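Local coordinates for protein hookworm platelet inhibitor 1 (Ancylostoma caninum, PDB 4TPV) that inhibits platelet aggregation and the adhesion of resting platelets to fibrinogen and collagen, possibly by binding platelet integrins, at residues R27-R32 and W171-L175; M39-D45 and D115-G121; K58-E62 and G129-V133; S64-E68 and P139-G143. One frame throughout, in Å; residues are numbered along the deposited sequence.

Contact 1 (R27-R32 and W171-L175); sequences RAAFAR and WQNLL
Leu174 reaches across to the helical turn Ala28-Arg32 and packs on Ala28 and Ala31, with Arg32 folded alongside it. Its CD1 meets Ala28 on two fronts, 3.5 Å from the carbonyl O of Ala28 and 4.1 Å from its CB, while Leu174 CB rests 4.3 Å from Ala31 CB. The two alanines sit three residues apart and their CB atoms both face the loop, which lets the leucine come close to the helix backbone. Arg32 starts at the helix surface with CG anti to its own N (chi1 -178°) and then bends at chi2 and chi3, a course that folds its guanidinium over Leu174. The two side chains cross at nearly a right angle, with CD2 of Leu174 over one guanidinium face; the modelled separation there is implausibly short and the exact fit is doubtful.

Beside this pair, Leu175 turns its CD2 to the same helix, between Arg27 and Ala31, 4.2 Å from Ala31 CB and 3.9 Å from Arg27 O. Gln172 brings OE1 to 3.8 Å from Ala28 CB, and the Trp171 ring approaches the same methyl obliquely, CE3 at 4.3 Å. No hydrogen bond joins the segments. Within the loop, Leu174 N bonds to Trp171 O, closing a beta turn with Gln172 and Asn173 both at positive phi that places Leu174 opposite the helix. The Arg27 guanidinium leads elsewhere, donating to Met112 O, Trp114 O and Arg40 O.

The arrangement is mainly apolar packing of a loop on a helix: the connection between the short strands 166-167 and 176-177 of the C-terminal, disulfide-bonded region lies against helix 13-34 of the CAP domain.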
loop_
_atom_site.group_PDB
_atom_site.type_symbol
_atom_site.label_atom_id
_atom_site.label_comp_id
_atom_site.label_asym_id
_atom_site.label_seq_id
_atom_site.Cartn_x
_atom_site.Cartn_y
_atom_site.Cartn_z
ATOM N N ARG A 27 7.253 -1.321 3.856
ATOM C CA ARG A 27 7.615 0.091 4.019
ATOM C C ARG A 27 8.744 0.286 5.056
ATOM O O ARG A 27 9.609 1.145 4.893
ATOM C CB ARG A 27 6.352 0.909 4.379
ATOM C CG ARG A 27 5.355 0.972 3.226
ATOM C CD ARG A 27 3.982 1.520 3.652
ATOM N NE ARG A 27 4.062 2.921 4.066
ATOM C CZ ARG A 27 4.059 3.954 3.218
ATOM N NH1 ARG A 27 3.987 3.731 1.908
ATOM N NH2 ARG A 27 4.166 5.201 3.672
ATOM N N ALA A 28 8.752 -0.527 6.115
ATOM C CA ALA A 28 9.838 -0.491 7.094
ATOM C C ALA A 28 11.161 -0.974 6.480
ATOM O O ALA A 28 12.212 -0.385 6.718
ATOM C CB ALA A 28 9.471 -1.343 8.306
ATOM N N ALA A 29 11.101 -2.058 5.712
ATOM C CA ALA A 29 12.296 -2.558 5.034
ATOM C C ALA A 29 12.797 -1.491 4.089
ATOM O O ALA A 29 13.991 -1.197 4.030
ATOM C CB ALA A 29 11.995 -3.848 4.281
ATOM N N PHE A 30 11.871 -0.903 3.339
ATOM C CA PHE A 30 12.256 0.119 2.383
ATOM C C PHE A 30 12.848 1.337 3.088
ATOM O O PHE A 30 13.879 1.872 2.658
ATOM C CB PHE A 30 11.057 0.532 1.530
ATOM C CG PHE A 30 11.453 1.238 0.274
ATOM C CD1 PHE A 30 11.633 2.605 0.263
ATOM C CD2 PHE A 30 11.640 0.526 -0.891
ATOM C CE1 PHE A 30 11.990 3.255 -0.908
ATOM C CE2 PHE A 30 11.991 1.162 -2.060
ATOM C CZ PHE A 30 12.179 2.522 -2.069
ATOM N N ALA A 31 12.242 1.768 4.191
ATOM C CA ALA A 31 12.713 2.967 4.892
ATOM C C ALA A 31 14.126 2.794 5.448
ATOM O O ALA A 31 14.931 3.729 5.420
ATOM C CB ALA A 31 11.741 3.344 6.042
ATOM N N ARG A 32 14.409 1.610 5.976
ATOM C CA ARG A 32 15.726 1.352 6.540
ATOM C C ARG A 32 16.775 1.208 5.447
ATOM O O ARG A 32 17.894 1.697 5.603
ATOM C CB ARG A 32 15.705 0.105 7.432
ATOM C CG ARG A 32 17.066 -0.190 8.098
ATOM C CD ARG A 32 17.371 0.809 9.244
ATOM N NE ARG A 32 16.633 0.526 10.469
ATOM C CZ ARG A 32 16.523 1.368 11.492
ATOM N NH1 ARG A 32 17.108 2.558 11.444
ATOM N NH2 ARG A 32 15.820 1.024 12.569
ATOM N N TRP A 171 6.882 0.187 14.700
ATOM C CA TRP A 171 7.531 -0.171 13.444
ATOM C C TRP A 171 8.985 0.274 13.473
ATOM O O TRP A 171 9.467 0.970 12.576
ATOM C CB TRP A 171 6.765 0.429 12.249
ATOM C CG TRP A 171 5.470 -0.306 12.046
ATOM C CD1 TRP A 171 4.242 0.067 12.485
ATOM C CD2 TRP A 171 5.300 -1.596 11.435
ATOM N NE1 TRP A 171 3.305 -0.895 12.172
ATOM C CE2 TRP A 171 3.931 -1.922 11.521
ATOM C CE3 TRP A 171 6.171 -2.501 10.821
ATOM C CZ2 TRP A 171 3.411 -3.115 11.017
ATOM C CZ3 TRP A 171 5.640 -3.685 10.303
ATOM C CH2 TRP A 171 4.280 -3.977 10.408
ATOM N N GLN A 172 9.652 -0.133 14.546
ATOM C CA GLN A 172 11.096 0.028 14.744
ATOM C C GLN A 172 11.547 1.483 14.618
ATOM O O GLN A 172 12.697 1.761 14.276
ATOM C CB GLN A 172 11.877 -0.867 13.758
ATOM C CG GLN A 172 11.533 -2.371 13.858
ATOM C CD GLN A 172 10.228 -2.751 13.100
ATOM O OE1 GLN A 172 10.072 -2.441 11.916
ATOM N NE2 GLN A 172 9.307 -3.428 13.783
ATOM N N ASN A 173 10.653 2.410 14.957
ATOM C CA ASN A 173 10.932 3.834 14.815
ATOM C C ASN A 173 11.433 4.212 13.418
ATOM O O ASN A 173 12.294 5.095 13.267
ATOM C CB ASN A 173 11.926 4.278 15.885
ATOM C CG ASN A 173 11.321 4.219 17.266
ATOM O OD1 ASN A 173 11.703 3.387 18.083
ATOM N ND2 ASN A 173 10.338 5.082 17.521
ATOM N N LEU A 174 10.839 3.578 12.414
ATOM C CA LEU A 174 11.171 3.831 11.023
ATOM C C LEU A 174 10.067 4.582 10.309
ATOM O O LEU A 174 10.324 5.245 9.298
ATOM C CB LEU A 174 11.433 2.519 10.279
ATOM C CG LEU A 174 12.741 1.809 10.635
ATOM C CD1 LEU A 174 12.739 0.398 10.073
ATOM C CD2 LEU A 174 13.936 2.616 10.118
ATOM N N LEU A 175 8.840 4.462 10.830
ATOM C CA LEU A 175 7.644 4.995 10.175
ATOM C C LEU A 175 6.977 6.081 11.017
ATOM O O LEU A 175 7.221 6.193 12.212
ATOM C CB LEU A 175 6.645 3.860 9.888
ATOM C CG LEU A 175 7.174 2.614 9.165
ATOM C CD1 LEU A 175 6.046 1.635 8.852
ATOM C CD2 LEU A 175 7.950 2.994 7.902
#

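Contact 2 (M39-D45 and D115-G121); sequences MRTMVYD and DSHDKLG
Arg40 and Asp118 run side by side in the same direction, and Asp118 OD2 lies over the centre of one guanidinium face, 3.3 Å from Arg40 NH1. The guanidinium and carboxylate planes are 75° apart and no N-H points at the oxygen, which makes this a salt bridge of charge alone. Asp118 OD1 has a second cation, Lys119 NZ, in a weak bond, and a water links Arg40 NH1 weakly to Ser116 O.

The backbones set these groups in place. Ahead of the strand, Arg40 N donates to Asp115 O (2.9 Å) in the carbonyl plane. Three bonds then form a short parallel ladder: Val43 N to Asp118 O (2.9 Å), from well above its plane, Leu120 N to Val43 O (3.3 Å) and Asp45 N to Leu120 O (2.7 Å). On one face Tyr44 and Leu120 cross at about a right angle, CD1 to CD2 4.1 Å; with CG anti to its N (chi1 -158°), the tyrosine lays its ring beneath Leu120 O and against Gly121 CA, an off-centre CH-pi contact. Met42 runs alongside His117, its CE 3.8 Å from His117 CB.

Farther out, Tyr44 OH is bonded to Glu49 and Cys122 N, and His117 to Asn111 O and Glu67. Asp45 caps helix 46-56 through Leu48 N. Asp118 and Lys119 form a classic beta bulge opposite Gly138. In the alpha-beta-alpha sandwich of the CAP family, strand 43-44 is the parallel edge strand of the mixed sheet, beside 119-127, while helix 13-34 packs on Met39, Thr41, Tyr44 and Leu120.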
loop_
_atom_site.group_PDB
_atom_site.type_symbol
_atom_site.label_atom_id
_atom_site.label_comp_id
_atom_site.label_asym_id
_atom_site.label_seq_id
_atom_site.Cartn_x
_atom_site.Cartn_y
_atom_site.Cartn_z
ATOM N N MET A 39 8.445 8.108 6.025
ATOM C CA MET A 39 7.600 7.020 5.546
ATOM C C MET A 39 6.497 6.793 6.561
ATOM O O MET A 39 6.768 6.458 7.703
ATOM C CB MET A 39 8.408 5.739 5.343
ATOM C CG MET A 39 7.584 4.603 4.759
ATOM S SD MET A 39 7.389 4.700 2.974
ATOM C CE MET A 39 9.040 4.333 2.361
ATOM N N ARG A 40 5.250 6.979 6.143
ATOM C CA ARG A 40 4.116 6.787 7.063
ATOM C C ARG A 40 3.728 5.326 7.284
ATOM O O ARG A 40 3.793 4.485 6.388
ATOM C CB ARG A 40 2.894 7.565 6.555
ATOM C CG ARG A 40 3.129 9.098 6.588
ATOM C CD ARG A 40 1.851 9.920 6.541
ATOM N NE ARG A 40 1.096 9.796 7.796
ATOM C CZ ARG A 40 0.223 10.696 8.230
ATOM N NH1 ARG A 40 -0.003 11.792 7.530
ATOM N NH2 ARG A 40 -0.420 10.492 9.373
ATOM N N THR A 41 3.273 5.052 8.500
ATOM C CA THR A 41 2.610 3.795 8.803
ATOM C C THR A 41 1.282 3.790 8.081
ATOM O O THR A 41 0.540 4.778 8.150
ATOM C CB THR A 41 2.365 3.629 10.295
ATOM O OG1 THR A 41 3.597 3.780 11.000
ATOM C CG2 THR A 41 1.787 2.244 10.602
ATOM N N MET A 42 0.991 2.700 7.378
ATOM C CA MET A 42 -0.357 2.533 6.825
ATOM C C MET A 42 -1.340 1.947 7.814
ATOM O O MET A 42 -1.014 1.060 8.613
ATOM C CB MET A 42 -0.349 1.637 5.598
ATOM C CG MET A 42 0.221 2.283 4.350
ATOM S SD MET A 42 0.186 1.133 2.949
ATOM C CE MET A 42 0.610 2.269 1.619
ATOM N N VAL A 43 -2.568 2.444 7.727
ATOM C CA VAL A 43 -3.680 1.918 8.508
ATOM C C VAL A 43 -4.742 1.419 7.538
ATOM O O VAL A 43 -4.961 2.039 6.501
ATOM C CB VAL A 43 -4.270 2.997 9.436
ATOM C CG1 VAL A 43 -5.568 2.509 10.086
ATOM C CG2 VAL A 43 -3.234 3.417 10.467
ATOM N N TYR A 44 -5.399 0.305 7.844
ATOM C CA TYR A 44 -6.458 -0.172 6.952
ATOM C C TYR A 44 -7.622 0.834 6.935
ATOM O O TYR A 44 -7.932 1.453 7.948
ATOM C CB TYR A 44 -6.961 -1.556 7.364
ATOM C CG TYR A 44 -7.630 -2.256 6.204
ATOM C CD1 TYR A 44 -6.866 -2.871 5.218
ATOM C CD2 TYR A 44 -9.028 -2.252 6.066
ATOM C CE1 TYR A 44 -7.449 -3.484 4.143
ATOM C CE2 TYR A 44 -9.628 -2.866 4.983
ATOM C CZ TYR A 44 -8.835 -3.480 4.023
ATOM O OH TYR A 44 -9.399 -4.089 2.933
ATOM N N ASP A 45 -8.249 1.009 5.775
ATOM C CA ASP A 45 -9.309 2.008 5.640
ATOM C C ASP A 45 -10.483 1.384 4.918
ATOM O O ASP A 45 -10.373 1.007 3.746
ATOM C CB ASP A 45 -8.792 3.235 4.875
ATOM C CG ASP A 45 -9.807 4.353 4.821
ATOM O OD1 ASP A 45 -10.732 4.287 3.979
ATOM O OD2 ASP A 45 -9.670 5.295 5.628
ATOM N N ASP A 115 5.823 7.778 0.353
ATOM C CA ASP A 115 6.063 7.999 1.771
ATOM C C ASP A 115 4.826 8.607 2.447
ATOM O O ASP A 115 4.534 8.285 3.603
ATOM C CB ASP A 115 7.369 8.815 2.027
ATOM C CG ASP A 115 7.394 10.188 1.388
ATOM O OD1 ASP A 115 6.454 10.599 0.684
ATOM O OD2 ASP A 115 8.413 10.868 1.602
ATOM N N SER A 116 4.052 9.404 1.708
ATOM C CA SER A 116 2.917 10.087 2.314
ATOM C C SER A 116 1.668 9.208 2.336
ATOM O O SER A 116 0.647 9.591 2.927
ATOM C CB SER A 116 2.617 11.405 1.589
ATOM O OG SER A 116 2.377 11.177 0.211
ATOM N N HIS A 117 1.730 8.043 1.707
ATOM C CA HIS A 117 0.590 7.119 1.803
ATOM C C HIS A 117 0.428 6.589 3.226
ATOM O O HIS A 117 1.369 6.035 3.786
ATOM C CB HIS A 117 0.734 5.939 0.835
ATOM C CG HIS A 117 0.336 6.256 -0.569
ATOM N ND1 HIS A 117 0.586 5.401 -1.623
ATOM C CD2 HIS A 117 -0.276 7.340 -1.101
ATOM C CE1 HIS A 117 0.149 5.949 -2.743
ATOM N NE2 HIS A 117 -0.387 7.120 -2.454
ATOM N N ASP A 118 -0.771 6.720 3.803
ATOM C CA ASP A 118 -0.966 6.236 5.174
ATOM C C ASP A 118 -2.239 5.405 5.331
ATOM O O ASP A 118 -2.621 5.058 6.444
ATOM C CB ASP A 118 -0.983 7.409 6.164
ATOM C CG ASP A 118 -2.115 8.393 5.921
ATOM O OD1 ASP A 118 -3.007 8.147 5.092
ATOM O OD2 ASP A 118 -2.114 9.448 6.590
ATOM N N LYS A 119 -2.878 5.092 4.212
ATOM C CA LYS A 119 -4.118 4.315 4.233
ATOM C C LYS A 119 -4.160 3.360 3.042
ATOM O O LYS A 119 -3.702 3.692 1.948
ATOM C CB LYS A 119 -5.353 5.230 4.199
ATOM C CG LYS A 119 -5.540 6.130 5.396
ATOM C CD LYS A 119 -6.702 7.091 5.136
ATOM C CE LYS A 119 -7.041 7.900 6.382
ATOM N NZ LYS A 119 -5.906 8.762 6.824
ATOM N N LEU A 120 -4.672 2.152 3.262
ATOM C CA LEU A 120 -5.003 1.268 2.150
ATOM C C LEU A 120 -6.310 0.536 2.423
ATOM O O LEU A 120 -6.724 0.372 3.578
ATOM C CB LEU A 120 -3.887 0.236 1.883
ATOM C CG LEU A 120 -3.927 -1.013 2.779
ATOM C CD1 LEU A 120 -2.996 -2.092 2.224
ATOM C CD2 LEU A 120 -3.551 -0.667 4.209
ATOM N N GLY A 121 -6.946 0.097 1.348
ATOM C CA GLY A 121 -8.092 -0.792 1.443
ATOM C C GLY A 121 -8.040 -1.691 0.234
ATOM O O GLY A 121 -7.661 -1.238 -0.841
HETATM O O HOH W 1 -0.142 11.740 4.500
#

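Contact 3 (K58-E62 and G129-V133); sequences KCSEE and GKTHV
This is a small, water-bridged surface contact in which the loop after helix 46-56 lies beside the start of strand 130-138, with His132 as its centre. The imidazole points from the strand to the loop, CG anti to the carbonyl carbon (chi1 -70°), and CE1 comes to 3.5 Å from Cys59 O. Ser60 O lies at the ring edge, 3.2 Å from ND1. Glu61 crosses the histidine at about a right angle, its CG 4.0 Å from CE1, with carboxylate and ring planes 69° apart.

Two waters in the ring plane bridge the segments. One sits 2.6 Å from His132 ND1 and donates to Ser60 O; the other is 2.7 Å from His132 NE2 and donates to Glu61 OE2. The SG of Cys59 stands above the ring face at a distance, 5.2 Å from the centroid, and its disulfide to Cys127 ties the loop to strand 119-127. In the loop, Ser60 OG accepts from Glu62 N, an ST turn.

Both ring nitrogens therefore reach the loop through water. The Glu61 carboxylate may favour a protonated imidazole, with Lys130 partly countering it, though the charge itself is not seen.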
loop_
_atom_site.group_PDB
_atom_site.type_symbol
_atom_site.label_atom_id
_atom_site.label_comp_id
_atom_site.label_asym_id
_atom_site.label_seq_id
_atom_site.Cartn_x
_atom_site.Cartn_y
_atom_site.Cartn_z
ATOM N N LYS A 58 -15.086 -4.119 -11.995
ATOM C CA LYS A 58 -15.028 -3.801 -13.417
ATOM C C LYS A 58 -14.157 -4.815 -14.146
ATOM O O LYS A 58 -14.220 -4.930 -15.364
ATOM C CB LYS A 58 -14.501 -2.379 -13.634
ATOM C CG LYS A 58 -15.379 -1.292 -13.005
ATOM C CD LYS A 58 -14.809 0.067 -13.367
ATOM C CE LYS A 58 -15.395 1.200 -12.567
ATOM N NZ LYS A 58 -14.463 2.377 -12.681
ATOM N N CYS A 59 -13.345 -5.542 -13.389
ATOM C CA CYS A 59 -12.559 -6.663 -13.919
ATOM C C CYS A 59 -11.533 -6.250 -14.967
ATOM O O CYS A 59 -11.219 -7.031 -15.868
ATOM C CB CYS A 59 -13.479 -7.738 -14.505
ATOM S SG CYS A 59 -14.267 -8.764 -13.199
ATOM N N SER A 60 -11.019 -5.030 -14.849
ATOM C CA SER A 60 -9.872 -4.607 -15.647
ATOM C C SER A 60 -8.606 -5.290 -15.118
ATOM O O SER A 60 -8.531 -5.633 -13.936
ATOM C CB SER A 60 -9.709 -3.084 -15.611
ATOM O OG SER A 60 -8.621 -2.684 -16.427
ATOM N N GLU A 61 -7.616 -5.507 -15.986
ATOM C CA GLU A 61 -6.343 -6.038 -15.521
ATOM C C GLU A 61 -5.318 -4.938 -15.303
ATOM O O GLU A 61 -4.188 -5.221 -14.906
ATOM C CB GLU A 61 -5.793 -7.081 -16.502
ATOM C CG GLU A 61 -6.653 -8.337 -16.581
ATOM C CD GLU A 61 -5.984 -9.492 -17.299
ATOM O OE1 GLU A 61 -4.846 -9.323 -17.793
ATOM O OE2 GLU A 61 -6.603 -10.577 -17.361
ATOM N N GLU A 62 -5.725 -3.693 -15.547
ATOM C CA GLU A 62 -4.853 -2.521 -15.383
ATOM C C GLU A 62 -5.431 -1.563 -14.336
ATOM O O GLU A 62 -6.660 -1.500 -14.179
ATOM C CB GLU A 62 -4.691 -1.783 -16.712
ATOM C CG GLU A 62 -4.140 -2.625 -17.844
ATOM C CD GLU A 62 -2.671 -2.944 -17.666
ATOM O OE1 GLU A 62 -2.036 -2.343 -16.765
ATOM O OE2 GLU A 62 -2.151 -3.794 -18.426
ATOM N N GLY A 129 -12.896 -16.589 -13.887
ATOM C CA GLY A 129 -12.079 -17.710 -13.453
ATOM C C GLY A 129 -10.702 -17.317 -12.972
ATOM O O GLY A 129 -9.931 -18.177 -12.537
ATOM N N LYS A 130 -10.388 -16.026 -13.045
ATOM C CA LYS A 130 -9.146 -15.503 -12.484
ATOM C C LYS A 130 -9.418 -14.640 -11.260
ATOM O O LYS A 130 -10.391 -13.897 -11.230
ATOM C CB LYS A 130 -8.382 -14.665 -13.513
ATOM C CG LYS A 130 -8.033 -15.398 -14.785
ATOM C CD LYS A 130 -7.287 -14.494 -15.747
ATOM C CE LYS A 130 -7.071 -15.180 -17.090
ATOM N NZ LYS A 130 -8.351 -15.482 -17.800
ATOM N N THR A 131 -8.530 -14.705 -10.278
ATOM C CA THR A 131 -8.637 -13.835 -9.104
ATOM C C THR A 131 -8.026 -12.484 -9.426
ATOM O O THR A 131 -6.922 -12.412 -9.941
ATOM C CB THR A 131 -7.947 -14.461 -7.887
ATOM O OG1 THR A 131 -8.538 -15.741 -7.625
ATOM C CG2 THR A 131 -8.077 -13.570 -6.652
ATOM N N HIS A 132 -8.772 -11.419 -9.151
ATOM C CA HIS A 132 -8.239 -10.062 -9.196
ATOM C C HIS A 132 -8.140 -9.554 -7.776
ATOM O O HIS A 132 -9.096 -9.627 -7.008
ATOM C CB HIS A 132 -9.121 -9.102 -10.007
ATOM C CG HIS A 132 -9.116 -9.342 -11.490
ATOM N ND1 HIS A 132 -9.284 -8.322 -12.398
ATOM C CD2 HIS A 132 -8.951 -10.474 -12.219
ATOM C CE1 HIS A 132 -9.240 -8.813 -13.625
ATOM N NE2 HIS A 132 -9.032 -10.115 -13.546
ATOM N N VAL A 133 -6.962 -9.063 -7.425
ATOM C CA VAL A 133 -6.753 -8.409 -6.159
ATOM C C VAL A 133 -6.506 -6.947 -6.468
ATOM O O VAL A 133 -5.670 -6.631 -7.329
ATOM C CB VAL A 133 -5.550 -8.987 -5.407
ATOM C CG1 VAL A 133 -5.346 -8.229 -4.100
ATOM C CG2 VAL A 133 -5.743 -10.477 -5.165
HETATM O O HOH W 2 -10.260 -6.137 -11.296
HETATM O O HOH W 3 -8.768 -11.364 -15.882
#

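Contact 4 (S64-E68 and P139-G143)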
loop_
_atom_site.group_PDB
_atom_site.type_symbol
_atom_site.label_atom_id
_atom_site.label_comp_id
_atom_site.label_asym_id
_atom_site.label_seq_id
_atom_site.Cartn_x
_atom_site.Cartn_y
_atom_site.Cartn_z
ATOM N N SER A 64 -6.912 1.828 -12.784
ATOM C CA SER A 64 -7.748 2.860 -13.373
ATOM C C SER A 64 -7.416 4.275 -12.875
ATOM O O SER A 64 -7.975 5.251 -13.373
ATOM C CB SER A 64 -9.226 2.561 -13.099
ATOM O OG SER A 64 -9.489 2.576 -11.711
ATOM N N SER A 65 -6.518 4.381 -11.893
ATOM C CA SER A 65 -6.075 5.671 -11.344
ATOM C C SER A 65 -4.693 5.504 -10.733
ATOM O O SER A 65 -4.250 4.355 -10.544
ATOM C CB SER A 65 -7.058 6.185 -10.289
ATOM O OG SER A 65 -6.999 5.377 -9.118
ATOM N N GLU A 66 -4.021 6.610 -10.398
ATOM C CA GLU A 66 -2.636 6.495 -9.890
ATOM C C GLU A 66 -2.554 5.760 -8.541
ATOM O O GLU A 66 -1.523 5.121 -8.230
ATOM C CB GLU A 66 -1.966 7.872 -9.768
ATOM C CG GLU A 66 -1.584 8.518 -11.098
ATOM C CD GLU A 66 -0.480 7.762 -11.826
ATOM O OE1 GLU A 66 0.333 7.073 -11.166
ATOM O OE2 GLU A 66 -0.424 7.868 -13.070
ATOM N N GLU A 67 -3.621 5.832 -7.740
ATOM C CA GLU A 67 -3.576 5.243 -6.398
ATOM C C GLU A 67 -4.178 3.819 -6.329
ATOM O O GLU A 67 -4.527 3.323 -5.259
ATOM C CB GLU A 67 -4.280 6.167 -5.388
ATOM C CG GLU A 67 -3.324 6.941 -4.442
ATOM C CD GLU A 67 -2.504 8.038 -5.119
ATOM O OE1 GLU A 67 -2.933 8.570 -6.157
ATOM O OE2 GLU A 67 -1.430 8.396 -4.593
ATOM N N GLU A 68 -4.226 3.137 -7.462
ATOM C CA GLU A 68 -4.702 1.764 -7.489
ATOM C C GLU A 68 -3.611 0.769 -7.904
ATOM O O GLU A 68 -2.844 1.008 -8.842
ATOM C CB GLU A 68 -5.881 1.644 -8.435
ATOM C CG GLU A 68 -6.470 0.255 -8.475
ATOM C CD GLU A 68 -7.743 0.227 -9.271
ATOM O OE1 GLU A 68 -7.659 0.233 -10.505
ATOM O OE2 GLU A 68 -8.831 0.240 -8.653
ATOM N N PRO A 139 -3.355 9.256 1.194
ATOM C CA PRO A 139 -4.093 10.153 0.298
ATOM C C PRO A 139 -3.503 10.193 -1.100
ATOM O O PRO A 139 -2.427 9.649 -1.359
ATOM C CB PRO A 139 -3.961 11.532 0.975
ATOM C CG PRO A 139 -2.977 11.362 2.105
ATOM C CD PRO A 139 -2.401 9.981 2.044
ATOM N N GLU A 140 -4.210 10.834 -2.019
ATOM C CA GLU A 140 -3.718 10.921 -3.388
ATOM C C GLU A 140 -2.471 11.797 -3.507
ATOM O O GLU A 140 -2.446 12.943 -3.054
ATOM C CB GLU A 140 -4.819 11.444 -4.310
ATOM C CG GLU A 140 -5.981 10.480 -4.486
ATOM C CD GLU A 140 -7.115 11.085 -5.299
ATOM O OE1 GLU A 140 -7.037 12.290 -5.632
ATOM O OE2 GLU A 140 -8.084 10.357 -5.600
ATOM N N ALA A 141 -1.441 11.244 -4.138
ATOM C CA ALA A 141 -0.145 11.901 -4.225
ATOM C C ALA A 141 0.698 11.397 -5.397
ATOM O O ALA A 141 1.508 12.142 -5.932
ATOM C CB ALA A 141 0.622 11.700 -2.921
ATOM N N LYS A 142 0.531 10.134 -5.783
ATOM C CA LYS A 142 1.395 9.507 -6.785
ATOM C C LYS A 142 1.180 10.100 -8.187
ATOM O O LYS A 142 0.062 10.412 -8.582
ATOM C CB LYS A 142 1.164 7.996 -6.803
ATOM C CG LYS A 142 1.881 7.200 -7.916
ATOM C CD LYS A 142 1.798 5.703 -7.562
ATOM C CE LYS A 142 2.024 4.760 -8.760
ATOM N NZ LYS A 142 0.878 4.768 -9.732
ATOM N N GLY A 143 2.262 10.256 -8.939
ATOM C CA GLY A 143 2.180 10.806 -10.279
ATOM C C GLY A 143 3.531 10.749 -10.963
ATOM O O GLY A 143 4.570 10.780 -10.292
HETATM O O HOH W 4 -2.413 10.873 -7.454
#
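Lys142 leaves its backbone with CG anti to N (chi1 173°) and stays nearly straight until it bends at chi4, which carries NZ across to Glu66; Glu66 bends at chi2 and crosses the lysine at about a right angle. There NZ donates to Glu66 OE1 at 2.8 Å, a salt bridge met on the anti side of the carboxylate, about 30° out of its plane, and to Glu66 O at 2.9 Å, on a lone pair in the carbonyl plane. One ammonium thus holds backbone and side chain of one residue.

Glu67, also bent at chi2, sends its carboxylate to the other backbone. Its OE2 accepts from Lys142 N (2.9 Å) through the syn lone pair, nearly straight at 172°, and from Ala141 N (2.9 Å) from above the carboxylate plane. His117 NE2 is a further partner of this oxygen, while water joins Glu67 OE1 to Lys142 O.

Glu66 and Glu67 are the middle residues of a type I turn, Ser65 to Glu68, leading into strand 68-73. Lys102 pairs with Glu66, and Ser107 with Lys142 NZ. Segment 139-143, following strand 130-138, lays Lys142 on Ala110 and Asn111 of helix 107-113 and meets that turn.

From the N terminus, helix 13-34 supplies the first half of contact 1, whose loop closes only at 171-175 and encloses the other three contacts. Residues 39-45 follow, and contact 2 joins them to 115-121. Segments 58-62 and 64-68 come next; their partners, 129-133 and 139-143, lie beyond 121, and contacts 3 and 4 therefore each cross contact 2 and also each other. Contact 2 touches contact 1 through Arg27 and Leu175 and contact 4 through His117 and Glu67. Contact 3, at the far end of the sheet, lies across the chain's centre from contact 1, about 31 Å between centres, and touches only contact 4, lightly. Together they tie helix 13-34, the mixed sheet and the C-terminal region.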